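Local atomic coordinates of Lmo2470 protein (Listeria monocytogenes EGD-e, PDB entry 5HL3), a protein that belongs to the leucine-rich-repeat internalins, interacts with the host protein afadin and facilitates the crossing of basement membranes by Listeria monocytogenes. Residues N180-I185 / N200-T205; L221-L226 / L244-L249; L148-M153 / L172-L177; P192-L197 / Q211-L216. All coordinates share one frame; numbering follows the deposited sequence.

All four contacts join successive coils of the leucine-rich-repeat solenoid. Contact 3 pairs two strands of the parallel sheet, and contact 4, centre to centre about 12 Å away, lies where the chain approaches the next strands: Ile173 O takes a probable hydrogen bond from Thr195 N. Contacts 1 and 2 lie beyond the C-terminal ends of the sheet strands, in loops and, in contact 2, the short strand 248-249; their centres are about 10 Å apart, and they meet through Leu204 O and Asn225 N. Asn180 ND2 and Asn202 ND2 tie contact 1 back to carbonyls of contact 3. Calcium sits at the periphery: one ion is about 7 Å from the side chain of Gln181 in contact 1, another about 9 Å from that of Asn212 in contact 4.

Contact 1. Residues N180-I185 / N200-T205; sequences NQLTTI and NANLLT
Leu203, Leu204 and Asn202 bring most of the second loop's surface to bear on residues 180-185. Leu203 N donates to Leu182 O at 2.8 Å, with a bent N-H...O angle of 140°, and its side chain follows the neighbouring loop outward: CB faces Thr183 CG2 at 4.0 Å, while CD1 comes within 4.0 Å of Gln181 CA. The Thr183 and Leu203 side chains pass each other at a slant, at the exposed side of the contact. Leu204 turns the other way, into the protein interior. Its CG lies opposite the carbonyl carbon (chi1 -61°), and CD2 settles against main chain, 3.6 Å from Thr184 C; the same methyl reaches Leu182 CB at 4.2 Å and Ile185 CB at 4.3 Å. Asn202 lies alongside Leu182, both side chains pointing the same way. Leu182 N donates to Asn202 OD1 at 3.0 Å, although that oxygen is modelled too near the Asn180 carbonyl carbon for its place to be certain. Asn202 ND2 hydrogen-bonds to Leu177 O and Leu199 O. Farther along, two waters join Thr183 O to residue 205: one donates to Thr183 O and accepts from Thr205 N, and the other sits between Thr183 O and Thr205 OG1, 2.7 Å from the hydroxyl. Buried Asn180 binds Met156 N and Ile158 N through OD1, and Leu177 O and Met153 O through ND2. Chemically, then, main-chain polar groups of these irregular loops are met by one direct backbone bond, by water at the surface and, if OD1 is placed correctly, by a buried asparagine amide.

Contact 2. Residues L221-L226 / L244-L249; sequences LRHNNL and LDYNFL
Residues 221-226 and 244-249 run alongside each other in the same sense, joined by backbone hydrogen bonds from His223 N to Asp245 O and, at 2.7 Å, from Phe248 N to Leu226 O. Between these bonds sits buried Asn247, whose amide stitches the two loops together. ND2 donates to Leu221 O at 2.9 Å and also, within its own loop, to Leu244 O; both acceptors lie close to the amide plane. OD1 receives Leu226 N at 3.1 Å and, more weakly, Asn224 N. Leu221 O is shared: Asn224 ND2 approaches it from the opposite face of the carbonyl plane. On the outer side, Arg222 and His223 each have a second modelled conformer, so their side-chain contacts hold for one alternative. With CG opposite the backbone N (chi1 -179°), Arg222 stretches alongside Asp245 and forms a salt bridge whose NE to OD2 hydrogen bond is weak at 3.4 Å. Asp245 OD1 is bound by the backbone N of Gln263 and Ser264. Tyr246 CD2 comes over one face of the guanidinium, whose plane stands nearly perpendicular to the tyrosine ring. Tyr246 CB sits over the face of the His223 ring, 3.5 Å from its centroid, in a CH-pi contact. The ring planes are parallel to within 1° but displaced, with little of one over the other. Phe248 turns its ring edge to Asn224 O, 3.5 Å from CE2. Inside, Leu244 CD2 meets Leu221 CD1 at 3.9 Å and Leu226 CD1 at 4.0 Å. Asparagines repeated at equivalent positions, each bonding the loops of adjacent coils, form the asparagine ladder of a leucine-rich-repeat solenoid.

Contact 3. Residues L148-M153 / L172-L177; sequences LKQLYM and LITLDL
Leu151 and Leu175 both swing CG to the side opposite their backbone N (chi1 near 180° in each), which lays the side chains parallel on the buried face, with Leu151 CD2 3.9 Å from Leu175 CD1. Tyr152 does the reverse: chi1 -65° sets its ring beside the backbone N, tilting it back along the strand until OH lies 3.8 Å from Thr174 CG2. Its CD1 also touches Asp176 CB at 3.8 Å, the carboxylate standing nearly perpendicular to the ring and hydrogen-bonded through OD1 to Ser178 OG. Beside Tyr152, on the same face, a water accepts from Gln150 NE2 at 2.6 Å and sits 2.7 Å from Thr174 OG1. Gln150, Leu151 and Met153 each have a second modelled conformer, so their side-chain contacts are those of one alternative. Behind these side chains the strands pair in parallel register: the axes of 150-152 and 174-176 come within 4.9 Å of each other, and their directions differ by only 8°. Leu151 N bonds to Thr174 O and its carbonyl takes Asp176 N, while Met153 N reaches Asp176 O. At the start of the pairing Lys149 O accepts two N-H groups, from Ile173 at 2.8 Å and from Thr174 at 3.1 Å. Leu172 CD1 packs against Lys149 O and Leu151 CB. At the other end the CB of selenomethionine Met153 packs on Leu177 CD2. The pair lies in the middle of the long parallel sheet, flanked by strand 127-129 beside 150-152 and by strand 196-198 beside 174-176. Gln150 OE1 binds Thr127 OG1, and Leu175 packs against Leu197, continuing the leucine-lined core from strand to strand.

Contact 4. Residues P192-L197 / Q211-L216; sequences PNLTFL and QNLPKL
Apolar packing comes first: Leu213 and Leu216 lean against Leu194 and Leu197. Leu213 CD2 meets Leu194 CB at 4.0 Å, the two side chains lying parallel, and Leu216 CD1 reaches Leu197 CB at 3.9 Å. Leu216 carries CG opposite the backbone N (chi1 -171°), and this directs CD1 to the main chain as well, 3.5 Å from Thr195 O. Nearer the surface Pro192 lies flank to flank with Asn212, Pro192 CB 3.8 Å from Asn212 ND2. Pro192 CA also makes a CA-H...O contact with Asn212 O. Asn212 ND2 is itself hydrogen-bonded to the backbone O of Gln189, a residue of a calcium site. The polar links are thinner. The extended Lys215 side chain runs past Pro192 O to a weak hydrogen bond from NZ to Asn193 OD1 at 3.3 Å; Asn193 has two modelled conformers, and the bond belongs to one. One water does the rest: it donates to Pro192 O and Leu194 O, each at 2.8 Å, and accepts from the N of Lys215, a residue of the type I beta turn 213-216, at 2.9 Å. Between residues 192-197 and 211-216, then, leucine packing and a bridging water hold the coils, with one weak direct hydrogen bond; Thr195 pairs its backbone with Thr217 and Asp218 just beyond.

Contact 1. Residues N180-I185 / N200-T205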
# COMPACT_ATOMS: atom_id res chain seq x y z
N ASN A 180 4.44 -3.09 1.02
CA ASN A 180 4.83 -3.88 2.20
C ASN A 180 5.03 -5.32 1.78
O ASN A 180 5.23 -5.58 0.60
CB ASN A 180 3.83 -3.65 3.35
CG ASN A 180 4.03 -2.33 4.05
OD1 ASN A 180 5.12 -2.08 4.59
ND2 ASN A 180 3.03 -1.48 4.02
N GLN A 181 5.04 -6.24 2.74
CA GLN A 181 5.29 -7.66 2.47
C GLN A 181 4.11 -8.49 2.97
O GLN A 181 4.28 -9.61 3.46
CB GLN A 181 6.61 -8.10 3.13
CG GLN A 181 7.80 -7.36 2.52
CD GLN A 181 9.21 -7.91 2.82
OE1 GLN A 181 10.20 -7.34 2.32
NE2 GLN A 181 9.31 -8.98 3.56
N LEU A 182 2.90 -7.98 2.81
CA LEU A 182 1.71 -8.72 3.26
C LEU A 182 1.45 -9.89 2.33
O LEU A 182 1.38 -9.74 1.11
CB LEU A 182 0.50 -7.80 3.25
CG LEU A 182 0.56 -6.61 4.22
CD1 LEU A 182 -0.58 -5.66 3.92
CD2 LEU A 182 0.50 -7.09 5.67
N THR A 183 1.28 -11.06 2.94
CA THR A 183 0.92 -12.29 2.22
C THR A 183 -0.57 -12.58 2.35
O THR A 183 -1.16 -13.22 1.47
CB THR A 183 1.73 -13.50 2.71
OG1 THR A 183 1.69 -13.55 4.14
CG2 THR A 183 3.17 -13.39 2.25
N THR A 184 -1.18 -12.13 3.44
CA THR A 184 -2.62 -12.17 3.66
C THR A 184 -3.06 -10.81 4.19
O THR A 184 -2.26 -10.03 4.75
CB THR A 184 -3.05 -13.25 4.68
OG1 THR A 184 -2.41 -13.06 5.94
CG2 THR A 184 -2.71 -14.67 4.15
N ILE A 185 -4.35 -10.53 4.04
CA ILE A 185 -4.97 -9.33 4.61
C ILE A 185 -6.15 -9.80 5.49
O ILE A 185 -6.86 -10.74 5.12
CB ILE A 185 -5.42 -8.38 3.46
CG1 ILE A 185 -5.88 -7.03 4.00
CG2 ILE A 185 -6.48 -8.96 2.57
CD1 ILE A 185 -4.78 -6.11 4.47
N ASN A 200 -1.39 -2.07 -2.97
CA ASN A 200 -0.52 -2.29 -4.12
C ASN A 200 0.89 -2.66 -3.69
O ASN A 200 1.35 -2.22 -2.64
CB ASN A 200 -0.57 -1.12 -5.10
CG ASN A 200 0.38 0.02 -4.78
OD1 ASN A 200 1.57 -0.04 -5.13
ND2 ASN A 200 -0.17 1.09 -4.28
N ALA A 201 1.57 -3.47 -4.48
CA ALA A 201 2.98 -3.85 -4.21
C ALA A 201 3.15 -4.58 -2.88
O ALA A 201 4.00 -4.27 -2.05
CB ALA A 201 3.93 -2.65 -4.34
N ASN A 202 2.30 -5.57 -2.66
CA ASN A 202 2.45 -6.53 -1.56
C ASN A 202 2.68 -7.92 -2.17
O ASN A 202 3.11 -8.02 -3.32
CB ASN A 202 1.27 -6.44 -0.59
CG ASN A 202 1.45 -5.32 0.41
OD1 ASN A 202 2.18 -5.44 1.38
ND2 ASN A 202 0.80 -4.20 0.16
N LEU A 203 2.49 -8.95 -1.36
CA LEU A 203 2.73 -10.36 -1.76
C LEU A 203 1.47 -11.17 -1.62
O LEU A 203 1.50 -12.37 -1.36
CB LEU A 203 3.83 -10.93 -0.87
CG LEU A 203 5.19 -10.17 -0.86
CD1 LEU A 203 6.18 -10.75 0.15
CD2 LEU A 203 5.81 -10.11 -2.25
N LEU A 204 0.33 -10.53 -1.84
CA LEU A 204 -0.94 -11.21 -1.64
C LEU A 204 -1.23 -12.26 -2.70
O LEU A 204 -1.03 -12.00 -3.89
CB LEU A 204 -2.11 -10.20 -1.60
CG LEU A 204 -2.06 -9.15 -0.48
CD1 LEU A 204 -3.08 -8.07 -0.76
CD2 LEU A 204 -2.33 -9.80 0.85
N THR A 205 -1.76 -13.41 -2.28
CA THR A 205 -2.19 -14.42 -3.25
C THR A 205 -3.71 -14.50 -3.39
O THR A 205 -4.23 -15.13 -4.32
CB THR A 205 -1.66 -15.84 -2.92
OG1 THR A 205 -2.04 -16.19 -1.60
CG2 THR A 205 -0.18 -15.87 -3.02
O HOH W 1 -3.35 -13.98 0.25
O HOH W 2 -0.38 -15.82 0.53

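Contact 2. Residues L221-L226 / L244-L249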
# COMPACT_ATOMS: atom_id res chain seq x y z
N LEU A 221 -5.08 -3.52 -5.65
CA LEU A 221 -4.30 -4.76 -5.52
C LEU A 221 -3.24 -4.88 -6.59
O LEU A 221 -2.74 -5.98 -6.85
CB LEU A 221 -5.22 -5.99 -5.53
CG LEU A 221 -6.37 -6.04 -4.52
CD1 LEU A 221 -7.21 -7.27 -4.66
CD2 LEU A 221 -5.93 -5.88 -3.10
N ARG A 222 -2.87 -3.77 -7.22
CA ARG A 222 -1.87 -3.80 -8.29
C ARG A 222 -0.56 -4.38 -7.78
O ARG A 222 -0.17 -4.16 -6.64
CB ARG A 222 -1.65 -2.38 -8.81
CG ARG A 222 -0.66 -2.21 -9.94
CD ARG A 222 -0.75 -0.78 -10.48
NE ARG A 222 -0.10 -0.61 -11.79
CZ ARG A 222 1.14 -0.19 -11.95
NH1 ARG A 222 1.87 0.08 -10.88
NH2 ARG A 222 1.67 -0.03 -13.16
N HIS A 223 0.13 -5.13 -8.63
CA HIS A 223 1.44 -5.66 -8.28
C HIS A 223 1.42 -6.54 -7.03
O HIS A 223 2.19 -6.31 -6.10
CB HIS A 223 2.49 -4.54 -8.18
CG HIS A 223 3.18 -4.22 -9.48
ND1 HIS A 223 3.92 -5.16 -10.16
CD2 HIS A 223 3.29 -3.07 -10.18
CE1 HIS A 223 4.44 -4.61 -11.25
NE2 HIS A 223 4.07 -3.35 -11.29
N ASN A 224 0.56 -7.55 -7.02
CA ASN A 224 0.57 -8.57 -5.96
C ASN A 224 0.88 -9.90 -6.66
O ASN A 224 1.45 -9.91 -7.76
CB ASN A 224 -0.74 -8.51 -5.18
CG ASN A 224 -0.67 -7.51 -4.06
OD1 ASN A 224 -0.14 -7.81 -3.01
ND2 ASN A 224 -1.13 -6.32 -4.31
N ASN A 225 0.55 -11.00 -5.99
CA ASN A 225 0.80 -12.35 -6.53
C ASN A 225 -0.52 -13.10 -6.75
O ASN A 225 -0.59 -14.32 -6.58
CB ASN A 225 1.70 -13.14 -5.56
CG ASN A 225 3.11 -12.62 -5.52
OD1 ASN A 225 3.66 -12.15 -6.50
ND2 ASN A 225 3.73 -12.72 -4.34
N LEU A 226 -1.57 -12.38 -7.13
CA LEU A 226 -2.88 -13.02 -7.38
C LEU A 226 -2.73 -13.90 -8.61
O LEU A 226 -2.38 -13.41 -9.68
CB LEU A 226 -3.95 -11.95 -7.60
CG LEU A 226 -4.09 -10.92 -6.47
CD1 LEU A 226 -5.03 -9.81 -6.91
CD2 LEU A 226 -4.54 -11.53 -5.19
N LEU A 244 -6.38 -4.49 -10.47
CA LEU A 244 -5.75 -5.82 -10.50
C LEU A 244 -4.56 -5.81 -11.45
O LEU A 244 -4.06 -6.89 -11.82
CB LEU A 244 -6.77 -6.89 -10.92
CG LEU A 244 -7.99 -6.99 -10.02
CD1 LEU A 244 -8.99 -8.04 -10.52
CD2 LEU A 244 -7.64 -7.26 -8.57
N ASP A 245 -4.08 -4.65 -11.84
CA ASP A 245 -2.99 -4.59 -12.83
C ASP A 245 -1.76 -5.32 -12.33
O ASP A 245 -1.46 -5.34 -11.14
CB ASP A 245 -2.64 -3.11 -13.12
CG ASP A 245 -2.15 -2.85 -14.51
OD1 ASP A 245 -2.64 -3.48 -15.43
OD2 ASP A 245 -1.37 -1.88 -14.67
N TYR A 246 -1.02 -5.93 -13.24
CA TYR A 246 0.24 -6.58 -12.87
C TYR A 246 0.07 -7.68 -11.81
O TYR A 246 0.83 -7.79 -10.84
CB TYR A 246 1.35 -5.57 -12.54
CG TYR A 246 1.90 -4.86 -13.75
CD1 TYR A 246 2.70 -5.56 -14.66
CD2 TYR A 246 1.60 -3.53 -14.02
CE1 TYR A 246 3.22 -4.94 -15.80
CE2 TYR A 246 2.13 -2.91 -15.17
CZ TYR A 246 2.92 -3.62 -16.03
OH TYR A 246 3.44 -3.00 -17.16
N ASN A 247 -0.90 -8.54 -12.05
CA ASN A 247 -1.06 -9.80 -11.31
C ASN A 247 -0.99 -10.95 -12.32
O ASN A 247 -0.51 -10.73 -13.45
CB ASN A 247 -2.33 -9.78 -10.44
CG ASN A 247 -2.13 -8.95 -9.19
OD1 ASN A 247 -1.59 -9.44 -8.20
ND2 ASN A 247 -2.59 -7.71 -9.21
N PHE A 248 -1.41 -12.14 -11.90
CA PHE A 248 -1.21 -13.39 -12.69
C PHE A 248 -2.50 -14.13 -12.85
O PHE A 248 -2.53 -15.38 -12.86
CB PHE A 248 -0.10 -14.22 -11.99
CG PHE A 248 1.15 -13.42 -11.78
CD1 PHE A 248 2.12 -13.37 -12.76
CD2 PHE A 248 1.30 -12.61 -10.65
CE1 PHE A 248 3.24 -12.56 -12.62
CE2 PHE A 248 2.40 -11.79 -10.52
CZ PHE A 248 3.36 -11.76 -11.51
N LEU A 249 -3.59 -13.38 -13.03
CA LEU A 249 -4.90 -13.99 -13.17
C LEU A 249 -5.16 -14.46 -14.59
O LEU A 249 -4.80 -13.79 -15.56
CB LEU A 249 -5.98 -12.96 -12.79
CG LEU A 249 -5.94 -12.49 -11.33
CD1 LEU A 249 -6.91 -11.31 -11.16
CD2 LEU A 249 -6.31 -13.62 -10.38
O HOH W 3 3.45 -8.08 -10.22

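Contact 3. Residues L148-M153 / L172-L177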
# COMPACT_ATOMS: atom_id res chain seq x y z
N LEU A 148 -9.67 7.82 15.20
CA LEU A 148 -8.73 7.66 14.09
C LEU A 148 -9.47 7.44 12.75
O LEU A 148 -10.36 6.59 12.68
CB LEU A 148 -7.76 6.50 14.35
CG LEU A 148 -6.51 6.46 13.47
CD1 LEU A 148 -5.58 7.60 13.85
CD2 LEU A 148 -5.80 5.13 13.65
N LYS A 149 -9.10 8.20 11.73
CA LYS A 149 -9.74 8.14 10.41
C LYS A 149 -8.83 7.78 9.25
O LYS A 149 -9.29 7.21 8.25
CB LYS A 149 -10.45 9.47 10.11
CG LYS A 149 -11.73 9.61 10.91
CD LYS A 149 -12.48 10.90 10.60
CE LYS A 149 -13.72 11.00 11.44
NZ LYS A 149 -14.51 12.23 11.19
N GLN A 150 -7.53 8.07 9.38
CA GLN A 150 -6.60 7.80 8.29
C GLN A 150 -5.31 7.25 8.82
O GLN A 150 -4.72 7.81 9.77
CB GLN A 150 -6.31 9.04 7.45
CG GLN A 150 -7.53 9.78 6.97
CD GLN A 150 -7.16 10.94 6.06
OE1 GLN A 150 -6.43 11.85 6.45
NE2 GLN A 150 -7.63 10.89 4.84
N LEU A 151 -4.81 6.20 8.18
CA LEU A 151 -3.58 5.55 8.59
C LEU A 151 -2.72 5.29 7.35
O LEU A 151 -3.10 4.47 6.49
CB LEU A 151 -3.92 4.28 9.36
CG LEU A 151 -2.80 3.52 10.01
CD1 LEU A 151 -1.98 4.40 10.95
CD2 LEU A 151 -3.38 2.32 10.75
N TYR A 152 -1.60 6.01 7.23
CA TYR A 152 -0.68 5.92 6.08
C TYR A 152 0.57 5.20 6.54
O TYR A 152 1.40 5.78 7.28
CB TYR A 152 -0.38 7.30 5.55
CG TYR A 152 -1.60 7.99 4.97
CD1 TYR A 152 -2.05 7.71 3.69
CD2 TYR A 152 -2.31 8.96 5.72
CE1 TYR A 152 -3.17 8.35 3.19
CE2 TYR A 152 -3.41 9.60 5.19
CZ TYR A 152 -3.84 9.28 3.95
OH TYR A 152 -4.99 9.94 3.45
N MSE A 153 0.74 3.95 6.08
CA MSE A 153 1.81 3.06 6.54
C MSE A 153 2.40 2.33 5.35
O MSE A 153 2.59 1.11 5.38
CB MSE A 153 1.25 2.07 7.56
CG MSE A 153 0.52 2.73 8.73
SE MSE A 153 1.70 3.64 10.01
CE MSE A 153 2.24 2.02 10.95
N LEU A 172 -12.38 4.52 10.96
CA LEU A 172 -11.34 4.52 9.93
C LEU A 172 -11.91 4.58 8.51
O LEU A 172 -12.80 3.79 8.15
CB LEU A 172 -10.45 3.28 10.09
CG LEU A 172 -9.14 3.31 9.31
CD1 LEU A 172 -8.17 4.27 9.98
CD2 LEU A 172 -8.53 1.91 9.21
N ILE A 173 -11.39 5.51 7.70
CA ILE A 173 -11.85 5.72 6.32
C ILE A 173 -10.76 5.32 5.30
O ILE A 173 -11.10 4.83 4.21
CB ILE A 173 -12.24 7.21 6.11
CG1 ILE A 173 -13.44 7.58 6.97
CG2 ILE A 173 -12.53 7.51 4.64
CD1 ILE A 173 -13.63 9.06 7.06
N THR A 174 -9.48 5.57 5.62
CA THR A 174 -8.37 5.35 4.69
C THR A 174 -7.30 4.52 5.34
O THR A 174 -6.84 4.85 6.43
CB THR A 174 -7.75 6.69 4.20
OG1 THR A 174 -8.75 7.41 3.46
CG2 THR A 174 -6.53 6.45 3.30
N LEU A 175 -6.88 3.46 4.66
CA LEU A 175 -5.80 2.60 5.13
C LEU A 175 -4.87 2.36 3.95
O LEU A 175 -5.26 1.70 2.96
CB LEU A 175 -6.36 1.29 5.67
CG LEU A 175 -5.39 0.26 6.21
CD1 LEU A 175 -4.49 0.86 7.28
CD2 LEU A 175 -6.15 -0.96 6.76
N ASP A 176 -3.66 2.90 4.01
CA ASP A 176 -2.64 2.73 2.97
C ASP A 176 -1.55 1.82 3.51
O ASP A 176 -0.78 2.23 4.37
CB ASP A 176 -2.06 4.07 2.51
CG ASP A 176 -0.97 3.94 1.45
OD1 ASP A 176 -0.69 2.82 0.97
OD2 ASP A 176 -0.38 5.00 1.11
N LEU A 177 -1.51 0.59 3.01
CA LEU A 177 -0.52 -0.44 3.38
C LEU A 177 0.27 -0.86 2.13
O LEU A 177 0.80 -2.00 2.08
CB LEU A 177 -1.20 -1.63 4.04
CG LEU A 177 -1.70 -1.37 5.46
CD1 LEU A 177 -2.74 -2.40 5.85
CD2 LEU A 177 -0.53 -1.33 6.43
O HOH W 4 -9.88 9.70 4.30

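Contact 4. Residues P192-L197 / Q211-L216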
# COMPACT_ATOMS: atom_id res chain seq x y z
N PRO A 192 -16.15 -0.71 9.36
CA PRO A 192 -17.16 -0.66 8.27
C PRO A 192 -17.27 0.66 7.54
O PRO A 192 -17.98 0.71 6.52
CB PRO A 192 -18.45 -1.00 8.99
CG PRO A 192 -18.25 -0.48 10.34
CD PRO A 192 -16.81 -0.78 10.67
N ASN A 193 -16.60 1.71 8.01
CA ASN A 193 -16.58 2.97 7.27
C ASN A 193 -15.42 3.06 6.30
O ASN A 193 -15.27 4.06 5.59
CB ASN A 193 -16.56 4.17 8.23
CG ASN A 193 -17.86 4.34 8.96
OD1 ASN A 193 -18.84 3.61 8.72
ND2 ASN A 193 -17.90 5.32 9.85
N LEU A 194 -14.60 2.02 6.22
CA LEU A 194 -13.43 2.06 5.35
C LEU A 194 -13.86 2.29 3.90
O LEU A 194 -14.68 1.55 3.38
CB LEU A 194 -12.63 0.76 5.47
CG LEU A 194 -11.26 0.83 4.79
CD1 LEU A 194 -10.30 1.69 5.57
CD2 LEU A 194 -10.70 -0.57 4.59
N THR A 195 -13.31 3.33 3.26
CA THR A 195 -13.63 3.65 1.85
C THR A 195 -12.47 3.42 0.90
O THR A 195 -12.70 3.11 -0.26
CB THR A 195 -14.16 5.09 1.66
OG1 THR A 195 -13.10 6.03 1.70
CG2 THR A 195 -15.20 5.39 2.69
N PHE A 196 -11.23 3.54 1.39
CA PHE A 196 -10.02 3.42 0.54
C PHE A 196 -9.05 2.45 1.18
O PHE A 196 -8.63 2.65 2.32
CB PHE A 196 -9.37 4.82 0.42
CG PHE A 196 -10.33 5.89 -0.09
CD1 PHE A 196 -10.67 6.00 -1.44
CD2 PHE A 196 -10.89 6.79 0.79
CE1 PHE A 196 -11.54 6.98 -1.86
CE2 PHE A 196 -11.75 7.78 0.37
CZ PHE A 196 -12.09 7.86 -0.96
N LEU A 197 -8.73 1.38 0.47
CA LEU A 197 -7.79 0.35 0.94
C LEU A 197 -6.74 0.14 -0.14
O LEU A 197 -7.03 -0.41 -1.22
CB LEU A 197 -8.53 -0.94 1.26
CG LEU A 197 -7.72 -2.13 1.79
CD1 LEU A 197 -6.87 -1.70 2.98
CD2 LEU A 197 -8.62 -3.28 2.15
N GLN A 211 -16.23 -9.52 4.59
CA GLN A 211 -17.50 -9.64 5.25
C GLN A 211 -18.13 -8.32 5.75
O GLN A 211 -19.34 -8.28 6.00
CB GLN A 211 -17.38 -10.63 6.43
CG GLN A 211 -16.55 -10.14 7.59
CD GLN A 211 -16.03 -11.23 8.53
OE1 GLN A 211 -16.71 -12.24 8.77
NE2 GLN A 211 -14.86 -11.00 9.10
N ASN A 212 -17.35 -7.27 5.93
CA ASN A 212 -17.93 -6.04 6.51
C ASN A 212 -17.25 -4.75 6.03
O ASN A 212 -16.84 -3.89 6.82
CB ASN A 212 -17.87 -6.12 8.04
CG ASN A 212 -18.72 -5.06 8.71
OD1 ASN A 212 -19.71 -4.60 8.14
ND2 ASN A 212 -18.34 -4.65 9.92
N LEU A 213 -17.19 -4.59 4.71
CA LEU A 213 -16.69 -3.35 4.09
C LEU A 213 -17.75 -2.77 3.15
O LEU A 213 -17.51 -2.61 1.95
CB LEU A 213 -15.36 -3.61 3.37
CG LEU A 213 -14.19 -4.04 4.24
CD1 LEU A 213 -12.93 -4.31 3.42
CD2 LEU A 213 -13.86 -3.06 5.37
N PRO A 214 -18.91 -2.42 3.69
CA PRO A 214 -20.03 -1.94 2.85
C PRO A 214 -19.83 -0.59 2.18
O PRO A 214 -20.61 -0.26 1.27
CB PRO A 214 -21.20 -1.86 3.84
CG PRO A 214 -20.54 -1.62 5.16
CD PRO A 214 -19.27 -2.41 5.12
N LYS A 215 -18.83 0.18 2.62
CA LYS A 215 -18.56 1.51 2.10
C LYS A 215 -17.29 1.58 1.26
O LYS A 215 -16.94 2.65 0.79
CB LYS A 215 -18.48 2.52 3.25
CG LYS A 215 -19.86 2.75 3.90
CD LYS A 215 -19.78 3.69 5.07
CE LYS A 215 -21.11 4.27 5.48
NZ LYS A 215 -20.79 5.25 6.57
N LEU A 216 -16.60 0.46 1.09
CA LEU A 216 -15.35 0.48 0.33
C LEU A 216 -15.60 0.83 -1.13
O LEU A 216 -16.38 0.16 -1.81
CB LEU A 216 -14.70 -0.91 0.41
CG LEU A 216 -13.27 -0.99 -0.15
CD1 LEU A 216 -12.30 -0.24 0.72
CD2 LEU A 216 -12.85 -2.44 -0.29
O HOH W 5 -16.56 -0.24 4.32